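Local atomic coordinates of uncharacterized protein (Bacteroides uniformis, PDB entry 4JPQ), a protein that is of unknown function but probably binds carbohydrate through a domain of the family 9 carbohydrate-binding type. Residues A16-E21 / E61-Y66; A88-F93 / C153-V158; G181-C186 / G215-E220. All coordinates share one frame; numbering follows the deposited sequence. Where two conformers were deposited one is given.

From the N terminus the chain leaves strand 6-11, and contact 1 closes the first loop, of 39 residues, by laying segment 16-21 on the start of strand 61-70. Contact 2 opens after that loop is complete and closes a longer one, of 59 residues, by packing strand 89-95 against strand 152-162. Contact 3 comes last and joins strand 178-186 to the C-terminal strand 215-219 across 28 residues. The three run in series, so none nests in or crosses another. They still meet in space: Tyr66 lies beside Glu91 and Leu157, Phe92 meets the Phe183 ring, and Glu91 pairs with Tyr184. Together they tie the beta framework to one loop and to the C terminus.

Contact 1. Residues A16-E21 / E61-Y66; sequences ASPEGE and EILLHY
Ser17 and Glu61 mark the closest backbone approach, CA of Ser17 to CA of Glu61 being 7.7 Å, so an irregular loop meets a strand through side chains and without backbone pairing. The polar half of the contact is a hydrogen bond from Ser17 OG to Glu61 OE2, modelled at a doubtful 2.5 Å. Ser17 turns OG opposite its own backbone N (chi1 175°), and the Glu61 chain bends at chi2 (139°) to bring one carboxylate oxygen up to it. Serine suits this place because its short hydroxyl can both give and take: Lys136 NZ is hydrogen-bonded to the same OG. The other carboxylate oxygen, OE1, is held by Thr58 OG1, so the two oxygens of this buried acid have separate partners, which probably limits rotation of the group.

Pro18 spans both characters. Its CD lies 3.7 Å from Glu61 OE2, a van der Waals approach of carbon to the carboxylate, while CG makes the apolar contact with Leu63 CD2 at 3.8 Å, the two side chains crossing at a slant. A rigid ring suits a loop that lays carbon on the strand, and Leu63, two residues on from Glu61, offers its methyl on the same side of the strand.

Strand 61-70 is flanked by strands 50-57 and 152-162, and Glu61 and Leu63 also touch Val160 on the latter. Ile62 and Leu64 instead reach Ile55, and Leu64 also Phe92. The loop between strand 6-11 and helix 23-29 thus lies against the face that carries Glu61 and Leu63.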
ATOM      1  N   ALA A  16      22.575   2.521   2.226  1.00 80.22           N
ATOM      2  CA  ALA A  16      22.141   1.533   1.238  1.00 76.81           C
ATOM      3  C   ALA A  16      20.642   1.265   1.353  1.00 76.35           C
ATOM      4  O   ALA A  16      19.984   1.669   2.311  1.00 66.66           O
ATOM      5  CB  ALA A  16      22.920   0.226   1.400  1.00 77.28           C
ATOM      6  N   SER A  17      20.129   0.564   0.350  1.00 82.32           N
ATOM      7  CA  SER A  17      18.735   0.170   0.294  1.00 74.32           C
ATOM      8  C   SER A  17      18.458  -0.880   1.387  1.00 75.63           C
ATOM      9  O   SER A  17      19.130  -1.918   1.417  1.00 75.56           O
ATOM     10  CB  SER A  17      18.423  -0.461  -1.067  1.00 81.86           C
ATOM     11  OG  SER A  17      17.098  -0.954  -1.118  1.00 81.03           O
ATOM     12  N   PRO A  18      17.487  -0.618   2.283  1.00 63.26           N
ATOM     13  CA  PRO A  18      17.137  -1.601   3.307  1.00 60.20           C
ATOM     14  C   PRO A  18      16.324  -2.770   2.752  1.00 67.28           C
ATOM     15  O   PRO A  18      15.570  -2.607   1.779  1.00 68.04           O
ATOM     16  CB  PRO A  18      16.261  -0.801   4.262  1.00 55.11           C
ATOM     17  CG  PRO A  18      15.612   0.195   3.385  1.00 54.82           C
ATOM     18  CD  PRO A  18      16.672   0.598   2.414  1.00 59.01           C
ATOM     19  N   GLU A  19      16.503  -3.936   3.373  1.00 68.86           N
ATOM     20  CA  GLU A  19      15.746  -5.138   3.036  1.00 65.50           C
ATOM     21  C   GLU A  19      14.465  -5.096   3.857  1.00 60.99           C
ATOM     22  O   GLU A  19      14.449  -4.541   4.952  1.00 59.16           O
ATOM     23  CB  GLU A  19      16.571  -6.406   3.298  1.00 62.47           C
ATOM     24  CG  GLU A  19      17.781  -6.532   2.361  1.00 67.15           C
ATOM     25  CD  GLU A  19      17.433  -6.740   0.877  1.00 74.75           C
ATOM     26  OE1 GLU A  19      16.273  -7.079   0.530  1.00 85.00           O
ATOM     27  OE2 GLU A  19      18.341  -6.584   0.035  1.00 85.90           O
ATOM     28  N   GLY A  20      13.393  -5.657   3.303  1.00 52.37           N
ATOM     29  CA  GLY A  20      12.079  -5.627   3.923  1.00 46.40           C
ATOM     30  C   GLY A  20      12.007  -6.091   5.363  1.00 52.31           C
ATOM     31  O   GLY A  20      11.387  -5.401   6.183  1.00 55.19           O
ATOM     32  N   GLU A  21      12.646  -7.238   5.658  1.00 54.58           N
ATOM     33  CA  GLU A  21      12.628  -7.822   7.024  0.50 63.26           C
ATOM     34  C   GLU A  21      13.187  -6.856   8.077  1.00 62.62           C
ATOM     35  O   GLU A  21      12.712  -6.839   9.225  1.00 68.84           O
ATOM     36  CB  GLU A  21      13.392  -9.165   7.091  0.50 72.65           C
ATOM     37  CG  GLU A  21      13.087 -10.011   8.344  0.50 66.06           C
ATOM     38  CD  GLU A  21      13.913 -11.292   8.446  0.50 68.39           C
ATOM     39  OE1 GLU A  21      15.147 -11.218   8.263  0.50 74.17           O
ATOM     40  OE2 GLU A  21      13.343 -12.372   8.742  0.50 54.43           O
ATOM     41  N   GLU A  61      14.055   5.974  -1.629  1.00 58.33           N
ATOM     42  CA  GLU A  61      13.003   4.942  -1.455  1.00 57.26           C
ATOM     43  C   GLU A  61      11.928   5.300  -0.440  1.00 51.52           C
ATOM     44  O   GLU A  61      12.223   5.966   0.545  1.00 46.02           O
ATOM     45  CB  GLU A  61      13.666   3.648  -0.956  1.00 54.69           C
ATOM     46  CG  GLU A  61      14.690   3.029  -1.900  1.00 62.73           C
ATOM     47  CD  GLU A  61      15.899   2.504  -1.183  1.00 76.13           C
ATOM     48  OE1 GLU A  61      16.651   3.314  -0.592  1.00 76.89           O
ATOM     49  OE2 GLU A  61      16.085   1.280  -1.225  1.00 90.86           O
ATOM     50  N   ILE A  62      10.706   4.819  -0.681  1.00 49.65           N
ATOM     51  CA  ILE A  62       9.577   4.971   0.239  1.00 51.36           C
ATOM     52  C   ILE A  62       9.488   3.658   1.010  1.00 58.27           C
ATOM     53  O   ILE A  62       9.500   2.587   0.396  1.00 54.41           O
ATOM     54  CB  ILE A  62       8.225   5.170  -0.477  1.00 49.21           C
ATOM     55  CG1 ILE A  62       8.264   6.433  -1.329  1.00 53.84           C
ATOM     56  CG2 ILE A  62       7.086   5.262   0.545  1.00 49.81           C
ATOM     57  CD1 ILE A  62       7.047   6.623  -2.213  1.00 60.15           C
ATOM     58  N   LEU A  63       9.342   3.771   2.330  1.00 51.99           N
ATOM     59  CA  LEU A  63       9.258   2.655   3.244  1.00 43.91           C
ATOM     60  C   LEU A  63       7.860   2.609   3.849  1.00 47.43           C
ATOM     61  O   LEU A  63       7.455   3.560   4.521  1.00 47.76           O
ATOM     62  CB  LEU A  63      10.274   2.851   4.369  1.00 46.47           C
ATOM     63  CG  LEU A  63      11.726   3.090   3.971  1.00 50.82           C
ATOM     64  CD1 LEU A  63      12.574   3.214   5.223  1.00 52.64           C
ATOM     65  CD2 LEU A  63      12.259   1.980   3.079  1.00 55.39           C
ATOM     66  N   LEU A  64       7.137   1.507   3.621  1.00 47.00           N
ATOM     67  CA  LEU A  64       5.784   1.277   4.164  1.00 43.45           C
ATOM     68  C   LEU A  64       5.755   0.056   5.053  1.00 43.72           C
ATOM     69  O   LEU A  64       6.342  -0.960   4.695  1.00 45.33           O
ATOM     70  CB  LEU A  64       4.784   0.975   3.060  1.00 46.15           C
ATOM     71  CG  LEU A  64       4.318   2.050   2.128  1.00 52.68           C
ATOM     72  CD1 LEU A  64       3.425   1.420   1.074  1.00 65.72           C
ATOM     73  CD2 LEU A  64       3.569   3.116   2.902  1.00 69.79           C
ATOM     74  N   HIS A  65       5.012   0.156   6.159  1.00 38.00           N
ATOM     75  CA  HIS A  65       4.845  -0.913   7.117  1.00 42.76           C
ATOM     76  C   HIS A  65       3.388  -0.912   7.559  1.00 46.29           C
ATOM     77  O   HIS A  65       2.933   0.073   8.119  1.00 46.37           O
ATOM     78  CB  HIS A  65       5.802  -0.713   8.303  1.00 47.93           C
ATOM     79  CG  HIS A  65       5.726  -1.792   9.337  1.00 50.51           C
ATOM     80  ND1 HIS A  65       5.726  -1.536  10.691  1.00 54.61           N
ATOM     81  CD2 HIS A  65       5.596  -3.130   9.214  1.00 53.57           C
ATOM     82  CE1 HIS A  65       5.625  -2.670  11.356  1.00 56.39           C
ATOM     83  NE2 HIS A  65       5.549  -3.653  10.483  1.00 53.07           N
ATOM     84  N   TYR A  66       2.674  -1.993   7.250  1.00 45.19           N
ATOM     85  CA  TYR A  66       1.283  -2.201   7.620  1.00 39.91           C
ATOM     86  C   TYR A  66       1.199  -3.253   8.705  1.00 44.05           C
ATOM     87  O   TYR A  66       1.936  -4.245   8.651  1.00 42.46           O
ATOM     88  CB  TYR A  66       0.497  -2.771   6.435  1.00 43.23           C
ATOM     89  CG  TYR A  66       0.298  -1.859   5.263  1.00 41.35           C
ATOM     90  CD1 TYR A  66       1.232  -1.816   4.224  1.00 41.98           C
ATOM     91  CD2 TYR A  66      -0.858  -1.068   5.153  1.00 36.07           C
ATOM     92  CE1 TYR A  66       1.041  -0.990   3.118  1.00 41.78           C
ATOM     93  CE2 TYR A  66      -1.058  -0.241   4.051  1.00 35.57           C
ATOM     94  CZ  TYR A  66      -0.110  -0.209   3.037  1.00 40.32           C
ATOM     95  OH  TYR A  66      -0.281   0.601   1.948  1.00 51.53           O
TER

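Contact 2. Residues A88-F93 / C153-V158; sequences ACVEFF and CSWELV
Val90 meets Trp155 and Leu157 with its two methyl branches, and every contact between the segments is apolar; no hydrogen bond runs from one to the other. The backbones stay well apart, with CA of Val90 8.3 Å from CA of Leu157 and the gap widening to 10.2 Å between CA of Ala88 and CA of Trp155. That spacing suits strands that are not neighbours in a sheet and face each other through their side chains, consistent with the face-to-face layers of a beta-sandwich, as in carbohydrate-binding modules of this family, and the bulky indole fills the wider end.

Among the aliphatic contacts, Val90 CG2 comes to 3.7 Å from Leu157 CD2, the two side chains lying alongside and pointing contrary ways. A beta-branched residue fits here because its fork serves two partners at once: chi1 of -67° sets CG1 opposite the carbonyl carbon and sends it to the tryptophan, leaving CG2 for the leucine.

The aromatic contacts gather on the six-membered ring of Trp155. Val90 CG1 approaches CH2 at 3.8 Å, and Ala88 CB lies 4.2 Å from CZ2, both obliquely. Ala88, small enough to fit there, lies on the opposite side of the indole plane from Val90 and also touches Glu70.

The indole's polar edge is satisfied beyond the two segments: NE1 is hydrogen-bonded to Glu70 OE2, an oxygen that also forms a salt bridge with Lys185 NZ. The Lys185 side chain in turn touches both Val90 and Trp155. The chemistry therefore implies a small buried apolar contact between strands 89-95 and 152-162, with a hydrogen bond to Glu70 that helps orient the indole, the carboxylate probably remaining charged beside its lysine.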
ATOM      1  N   ALA A  88      -6.365 -11.486   1.160  1.00 46.72           N
ATOM      2  CA  ALA A  88      -6.204 -10.481   2.240  1.00 43.94           C
ATOM      3  C   ALA A  88      -5.106  -9.576   1.725  1.00 40.40           C
ATOM      4  O   ALA A  88      -3.970 -10.025   1.531  1.00 46.36           O
ATOM      5  CB  ALA A  88      -5.803 -11.117   3.560  1.00 46.36           C
ATOM      6  N   CYS A  89      -5.452  -8.314   1.495  1.00 40.10           N
ATOM      7  CA  CYS A  89      -4.591  -7.399   0.775  1.00 44.79           C
ATOM      8  C   CYS A  89      -4.547  -5.995   1.333  1.00 46.36           C
ATOM      9  O   CYS A  89      -5.587  -5.448   1.689  1.00 51.33           O
ATOM     10  CB  CYS A  89      -5.146  -7.364  -0.651  1.00 52.73           C
ATOM     11  SG  CYS A  89      -4.336  -6.307  -1.853  1.00 57.82           S
ATOM     12  N   VAL A  90      -3.336  -5.422   1.359  1.00 51.27           N
ATOM     13  CA  VAL A  90      -3.096  -4.018   1.731  1.00 43.90           C
ATOM     14  C   VAL A  90      -2.605  -3.320   0.464  1.00 46.69           C
ATOM     15  O   VAL A  90      -1.927  -3.942  -0.378  1.00 38.30           O
ATOM     16  CB  VAL A  90      -2.102  -3.814   2.875  1.00 44.64           C
ATOM     17  CG1 VAL A  90      -2.695  -4.357   4.167  1.00 47.66           C
ATOM     18  CG2 VAL A  90      -0.729  -4.421   2.584  1.00 43.92           C
ATOM     19  N   GLU A  91      -2.969  -2.042   0.330  1.00 44.35           N
ATOM     20  CA  GLU A  91      -2.708  -1.282  -0.886  1.00 44.02           C
ATOM     21  C   GLU A  91      -2.200   0.136  -0.603  1.00 45.38           C
ATOM     22  O   GLU A  91      -2.512   0.718   0.436  1.00 43.01           O
ATOM     23  CB  GLU A  91      -3.993  -1.209  -1.732  1.00 47.79           C
ATOM     24  CG  GLU A  91      -4.692  -2.552  -1.993  1.00 55.27           C
ATOM     25  CD  GLU A  91      -5.949  -2.471  -2.848  1.00 59.53           C
ATOM     26  OE1 GLU A  91      -6.391  -1.368  -3.200  1.00 63.95           O
ATOM     27  OE2 GLU A  91      -6.521  -3.531  -3.156  1.00 58.18           O
ATOM     28  N   PHE A  92      -1.410   0.652  -1.550  1.00 49.70           N
ATOM     29  CA  PHE A  92      -0.862   2.010  -1.548  1.00 48.65           C
ATOM     30  C   PHE A  92      -1.041   2.583  -2.953  1.00 43.93           C
ATOM     31  O   PHE A  92      -0.523   2.017  -3.912  1.00 49.32           O
ATOM     32  CB  PHE A  92       0.627   1.988  -1.181  1.00 50.05           C
ATOM     33  CG  PHE A  92       1.324   3.336  -1.296  1.00 51.48           C
ATOM     34  CD1 PHE A  92       0.795   4.474  -0.681  1.00 58.59           C
ATOM     35  CD2 PHE A  92       2.547   3.457  -1.968  1.00 51.53           C
ATOM     36  CE1 PHE A  92       1.448   5.704  -0.755  1.00 51.96           C
ATOM     37  CE2 PHE A  92       3.208   4.679  -2.037  1.00 45.59           C
ATOM     38  CZ  PHE A  92       2.656   5.803  -1.431  1.00 50.72           C
ATOM     39  N   PHE A  93      -1.794   3.670  -3.061  1.00 37.82           N
ATOM     40  CA  PHE A  93      -2.056   4.355  -4.335  1.00 43.71           C
ATOM     41  C   PHE A  93      -1.390   5.720  -4.218  1.00 46.68           C
ATOM     42  O   PHE A  93      -1.522   6.359  -3.177  1.00 47.35           O
ATOM     43  CB  PHE A  93      -3.555   4.560  -4.569  1.00 52.09           C
ATOM     44  CG  PHE A  93      -4.301   3.344  -5.088  1.00 48.61           C
ATOM     45  CD1 PHE A  93      -4.179   2.085  -4.488  1.00 50.15           C
ATOM     46  CD2 PHE A  93      -5.212   3.481  -6.138  1.00 46.82           C
ATOM     47  CE1 PHE A  93      -4.904   0.990  -4.965  1.00 44.08           C
ATOM     48  CE2 PHE A  93      -5.937   2.394  -6.610  1.00 46.54           C
ATOM     49  CZ  PHE A  93      -5.778   1.144  -6.028  1.00 48.11           C
ATOM     50  N   CYS A 153      -6.245 -13.644  13.031  1.00 64.31           N
ATOM     51  CA  CYS A 153      -4.832 -13.683  12.661  1.00 59.47           C
ATOM     52  C   CYS A 153      -4.211 -12.286  12.586  1.00 57.16           C
ATOM     53  O   CYS A 153      -4.745 -11.414  11.886  1.00 56.99           O
ATOM     54  CB  CYS A 153      -4.707 -14.358  11.297  1.00 53.89           C
ATOM     55  SG  CYS A 153      -3.075 -14.191  10.537  1.00 60.45           S
ATOM     56  N   SER A 154      -3.093 -12.095  13.295  1.00 51.33           N
ATOM     57  CA  SER A 154      -2.333 -10.841  13.261  1.00 52.95           C
ATOM     58  C   SER A 154      -1.168 -10.987  12.273  1.00 48.50           C
ATOM     59  O   SER A 154      -0.385 -11.917  12.386  1.00 48.27           O
ATOM     60  CB  SER A 154      -1.798 -10.465  14.640  1.00 51.40           C
ATOM     61  OG  SER A 154      -2.850 -10.120  15.512  1.00 58.71           O
ATOM     62  N   TRP A 155      -1.086 -10.100  11.284  1.00 49.44           N
ATOM     63  CA  TRP A 155       0.024 -10.114  10.327  1.00 48.60           C
ATOM     64  C   TRP A 155       0.525  -8.725  10.030  1.00 46.17           C
ATOM     65  O   TRP A 155      -0.152  -7.752  10.325  1.00 45.86           O
ATOM     66  CB  TRP A 155      -0.329 -10.848   9.033  1.00 48.49           C
ATOM     67  CG  TRP A 155      -1.509 -10.328   8.277  1.00 48.20           C
ATOM     68  CD1 TRP A 155      -2.823 -10.567   8.550  1.00 53.54           C
ATOM     69  CD2 TRP A 155      -1.485  -9.561   7.065  1.00 47.99           C
ATOM     70  NE1 TRP A 155      -3.620  -9.964   7.605  1.00 52.73           N
ATOM     71  CE2 TRP A 155      -2.822  -9.334   6.688  1.00 44.84           C
ATOM     72  CE3 TRP A 155      -0.459  -9.035   6.265  1.00 49.88           C
ATOM     73  CZ2 TRP A 155      -3.162  -8.606   5.553  1.00 47.14           C
ATOM     74  CZ3 TRP A 155      -0.807  -8.297   5.127  1.00 45.13           C
ATOM     75  CH2 TRP A 155      -2.142  -8.090   4.789  1.00 41.73           C
ATOM     76  N   GLU A 156       1.743  -8.671   9.490  1.00 43.88           N
ATOM     77  CA  GLU A 156       2.414  -7.436   9.129  1.00 45.86           C
ATOM     78  C   GLU A 156       3.044  -7.587   7.753  1.00 48.57           C
ATOM     79  O   GLU A 156       3.392  -8.695   7.336  1.00 51.79           O
ATOM     80  CB  GLU A 156       3.497  -7.078  10.146  1.00 48.88           C
ATOM     81  CG  GLU A 156       3.005  -7.073  11.589  1.00 57.87           C
ATOM     82  CD  GLU A 156       4.018  -6.539  12.598  1.00 58.89           C
ATOM     83  OE1 GLU A 156       5.078  -6.023  12.189  1.00 55.40           O
ATOM     84  OE2 GLU A 156       3.733  -6.622  13.816  1.00 55.73           O
ATOM     85  N   LEU A 157       3.193  -6.461   7.064  1.00 47.73           N
ATOM     86  CA  LEU A 157       3.728  -6.423   5.712  1.00 44.56           C
ATOM     87  C   LEU A 157       4.481  -5.132   5.449  1.00 45.94           C
ATOM     88  O   LEU A 157       4.054  -4.079   5.912  1.00 42.12           O
ATOM     89  CB  LEU A 157       2.591  -6.590   4.700  1.00 46.48           C
ATOM     90  CG  LEU A 157       2.959  -6.598   3.203  1.00 46.36           C
ATOM     91  CD1 LEU A 157       2.104  -7.595   2.443  1.00 54.52           C
ATOM     92  CD2 LEU A 157       2.908  -5.222   2.542  1.00 56.62           C
ATOM     93  N   VAL A 158       5.555  -5.244   4.653  1.00 44.46           N
ATOM     94  CA  VAL A 158       6.436  -4.149   4.319  1.00 40.89           C
ATOM     95  C   VAL A 158       6.687  -4.082   2.833  1.00 43.06           C
ATOM     96  O   VAL A 158       6.823  -5.114   2.183  1.00 57.13           O
ATOM     97  CB  VAL A 158       7.793  -4.326   5.028  1.00 45.06           C
ATOM     98  CG1 VAL A 158       8.885  -3.407   4.473  1.00 48.75           C
ATOM     99  CG2 VAL A 158       7.619  -4.096   6.513  1.00 46.83           C
TER

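Contact 3. Residues G181-C186 / G215-E220; sequences GNFYKC and GTLSFE
Gly215 N donates to Gly181 O at 2.7 Å, the shorter of two backbone hydrogen bonds that couple these glycines. The return bond, from Gly181 N to Gly215 O, is 3.0 Å long with an angle of 153° at the hydrogen. Together they make an antiparallel hydrogen-bonded pair. It is the one bridge between the segments, because the strands run at 108° to each other and part quickly after it.

Glycine suits the junction: with no side chain at Gly181, Leu217 CD1 can rest over the backbone, 4.2 Å from Gly181 N. The other leucine methyl, CD2, meets the edge of the Phe183 ring near its plane, at 4.1 Å from CE1 and the same from CZ. Phe183 and Leu217 reach toward one another from their two strands. In Leu217, CG stands opposite the carbonyl carbon (chi1 -57°), which carries the fork toward strand 178-186, one methyl to each partner.

Leu217 takes part of the edge, and the same Phe183 ring also stacks with Phe53, meets Trp198 edge-to-face and lies near Phe92 with planes about 20° apart. Just before it, Asn182 turns its amide oxygen back on the chain, OD1 accepting from Phe183 N at 2.8 Å as well as from Ser199 N.

Strand 178-186 pairs also with 89-95, whereas 215-219 runs parallel to 6-11, whose other neighbour is 50-57. The C-terminal strand thus bridges two groups of strands around an aromatic core, an arrangement consistent with the beta-sandwich fold of family 9 carbohydrate-binding modules.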
ATOM      1  N   GLY A 181      -1.800  10.630  -2.310  1.00 57.27           N
ATOM      2  CA  GLY A 181      -2.075   9.202  -2.284  1.00 54.51           C
ATOM      3  C   GLY A 181      -3.072   8.756  -1.240  1.00 56.52           C
ATOM      4  O   GLY A 181      -3.682   9.577  -0.546  1.00 54.26           O
ATOM      5  N   ASN A 182      -3.256   7.442  -1.153  1.00 51.53           N
ATOM      6  CA  ASN A 182      -4.152   6.849  -0.161  1.00 54.06           C
ATOM      7  C   ASN A 182      -3.702   5.418   0.142  1.00 48.58           C
ATOM      8  O   ASN A 182      -2.897   4.831  -0.617  1.00 41.32           O
ATOM      9  CB  ASN A 182      -5.607   6.898  -0.674  1.00 57.01           C
ATOM     10  CG  ASN A 182      -6.650   6.987   0.440  1.00 54.46           C
ATOM     11  OD1 ASN A 182      -6.398   6.650   1.598  1.00 53.98           O
ATOM     12  ND2 ASN A 182      -7.849   7.438   0.075  1.00 60.14           N
ATOM     13  N   PHE A 183      -4.211   4.882   1.253  1.00 42.93           N
ATOM     14  CA  PHE A 183      -3.859   3.537   1.717  1.00 51.14           C
ATOM     15  C   PHE A 183      -5.136   2.753   1.946  1.00 52.76           C
ATOM     16  O   PHE A 183      -6.106   3.311   2.459  1.00 50.92           O
ATOM     17  CB  PHE A 183      -3.030   3.617   3.000  1.00 53.39           C
ATOM     18  CG  PHE A 183      -1.881   4.586   2.911  1.00 53.25           C
ATOM     19  CD1 PHE A 183      -2.087   5.945   3.139  1.00 52.98           C
ATOM     20  CD2 PHE A 183      -0.594   4.151   2.571  1.00 52.02           C
ATOM     21  CE1 PHE A 183      -1.039   6.849   3.035  1.00 53.91           C
ATOM     22  CE2 PHE A 183       0.458   5.056   2.479  1.00 49.97           C
ATOM     23  CZ  PHE A 183       0.235   6.407   2.704  1.00 51.45           C
ATOM     24  N   TYR A 184      -5.147   1.480   1.529  1.00 51.19           N
ATOM     25  CA  TYR A 184      -6.344   0.649   1.648  1.00 46.36           C
ATOM     26  C   TYR A 184      -6.100  -0.775   2.144  1.00 46.89           C
ATOM     27  O   TYR A 184      -5.003  -1.322   2.008  1.00 43.96           O
ATOM     28  CB  TYR A 184      -7.069   0.519   0.299  1.00 48.26           C
ATOM     29  CG  TYR A 184      -7.266   1.770  -0.519  1.00 45.06           C
ATOM     30  CD1 TYR A 184      -8.054   2.812  -0.048  1.00 52.88           C
ATOM     31  CD2 TYR A 184      -6.721   1.885  -1.807  1.00 43.22           C
ATOM     32  CE1 TYR A 184      -8.267   3.963  -0.812  1.00 55.03           C
ATOM     33  CE2 TYR A 184      -6.921   3.029  -2.577  1.00 49.13           C
ATOM     34  CZ  TYR A 184      -7.708   4.059  -2.092  1.00 51.90           C
ATOM     35  OH  TYR A 184      -7.895   5.181  -2.860  1.00 46.81           O
ATOM     36  N   LYS A 185      -7.183  -1.355   2.668  1.00 48.89           N
ATOM     37  CA  LYS A 185      -7.275  -2.750   3.098  1.00 47.63           C
ATOM     38  C   LYS A 185      -8.537  -3.353   2.472  1.00 50.46           C
ATOM     39  O   LYS A 185      -9.589  -2.694   2.427  1.00 48.46           O
ATOM     40  CB  LYS A 185      -7.420  -2.831   4.598  1.00 46.34           C
ATOM     41  CG  LYS A 185      -7.644  -4.224   5.165  1.00 45.89           C
ATOM     42  CD  LYS A 185      -6.406  -5.103   5.099  1.00 48.77           C
ATOM     43  CE  LYS A 185      -6.677  -6.528   5.592  1.00 49.22           C
ATOM     44  NZ  LYS A 185      -7.405  -7.421   4.648  1.00 49.34           N
ATOM     45  N   CYS A 186      -8.435  -4.604   2.020  1.00 43.12           N
ATOM     46  CA  CYS A 186      -9.567  -5.311   1.426  1.00 44.16           C
ATOM     47  C   CYS A 186      -9.312  -6.810   1.324  1.00 48.29           C
ATOM     48  O   CYS A 186      -8.263  -7.289   1.747  1.00 47.94           O
ATOM     49  CB  CYS A 186      -9.878  -4.743   0.021  1.00 49.73           C
ATOM     50  SG  CYS A 186      -8.585  -5.080  -1.181  1.00 48.29           S
ATOM     51  N   GLY A 215      -5.236  11.760  -0.215  1.00 60.81           N
ATOM     52  CA  GLY A 215      -4.734  12.660   0.816  1.00 61.54           C
ATOM     53  C   GLY A 215      -3.408  13.200   0.337  1.00 60.45           C
ATOM     54  O   GLY A 215      -2.967  12.869  -0.771  1.00 53.28           O
ATOM     55  N   THR A 216      -2.783  14.016   1.187  1.00 63.74           N
ATOM     56  CA  THR A 216      -1.511  14.672   0.887  1.00 66.79           C
ATOM     57  C   THR A 216      -0.373  14.026   1.676  1.00 64.77           C
ATOM     58  O   THR A 216      -0.528  13.700   2.857  1.00 64.97           O
ATOM     59  CB  THR A 216      -1.598  16.176   1.195  1.00 71.37           C
ATOM     60  OG1 THR A 216      -2.682  16.735   0.440  1.00 76.91           O
ATOM     61  CG2 THR A 216      -0.292  16.903   0.831  1.00 72.14           C
ATOM     62  N   LEU A 217       0.765  13.853   1.006  1.00 65.54           N
ATOM     63  CA  LEU A 217       1.959  13.231   1.576  1.00 61.45           C
ATOM     64  C   LEU A 217       3.126  14.196   1.442  1.00 68.09           C
ATOM     65  O   LEU A 217       3.638  14.394   0.338  1.00 70.04           O
ATOM     66  CB  LEU A 217       2.255  11.923   0.847  1.00 55.30           C
ATOM     67  CG  LEU A 217       1.127  10.885   0.839  1.00 55.93           C
ATOM     68  CD1 LEU A 217       1.551   9.680   0.011  1.00 65.12           C
ATOM     69  CD2 LEU A 217       0.726  10.443   2.237  1.00 53.25           C
ATOM     70  N   SER A 218       3.515  14.804   2.567  1.00 73.64           N
ATOM     71  CA  SER A 218       4.611  15.776   2.629  1.00 74.06           C
ATOM     72  C   SER A 218       5.911  15.084   3.066  1.00 67.58           C
ATOM     73  O   SER A 218       6.109  14.787   4.246  1.00 64.34           O
ATOM     74  CB  SER A 218       4.254  16.927   3.576  1.00 73.22           C
ATOM     75  OG  SER A 218       3.042  17.531   3.160  1.00 71.87           O
ATOM     76  N   PHE A 219       6.784  14.835   2.095  1.00 67.58           N
ATOM     77  CA  PHE A 219       8.085  14.232   2.341  1.00 70.63           C
ATOM     78  C   PHE A 219       9.032  15.301   2.900  1.00 76.79           C
ATOM     79  O   PHE A 219       9.178  16.376   2.302  1.00 80.54           O
ATOM     80  CB  PHE A 219       8.654  13.607   1.060  1.00 71.63           C
ATOM     81  CG  PHE A 219       7.864  12.423   0.558  1.00 66.11           C
ATOM     82  CD1 PHE A 219       6.728  12.595  -0.235  1.00 68.43           C
ATOM     83  CD2 PHE A 219       8.252  11.131   0.870  1.00 61.84           C
ATOM     84  CE1 PHE A 219       6.005  11.504  -0.701  1.00 61.15           C
ATOM     85  CE2 PHE A 219       7.528  10.037   0.412  1.00 59.99           C
ATOM     86  CZ  PHE A 219       6.404  10.224  -0.375  1.00 61.95           C
ATOM     87  N   GLU A 220       9.636  14.996   4.055  1.00 73.94           N
ATOM     88  CA  GLU A 220      10.607  15.860   4.737  1.00 79.24           C
ATOM     89  C   GLU A 220      11.860  16.003   3.860  1.00 82.52           C
ATOM     90  O   GLU A 220      12.235  15.073   3.135  1.00 79.23           O
ATOM     91  CB  GLU A 220      10.979  15.260   6.111  1.00 88.26           C
ATOM     92  CG  GLU A 220      11.935  16.081   6.985  1.00107.25           C
ATOM     93  CD  GLU A 220      12.540  15.302   8.157  1.00107.61           C
ATOM     94  OE1 GLU A 220      11.925  14.339   8.660  1.00 93.95           O
ATOM     95  OE2 GLU A 220      13.653  15.672   8.589  1.00107.26           O
ATOM     96  OXT GLU A 220      12.516  17.052   3.857  1.00 80.03           O
TER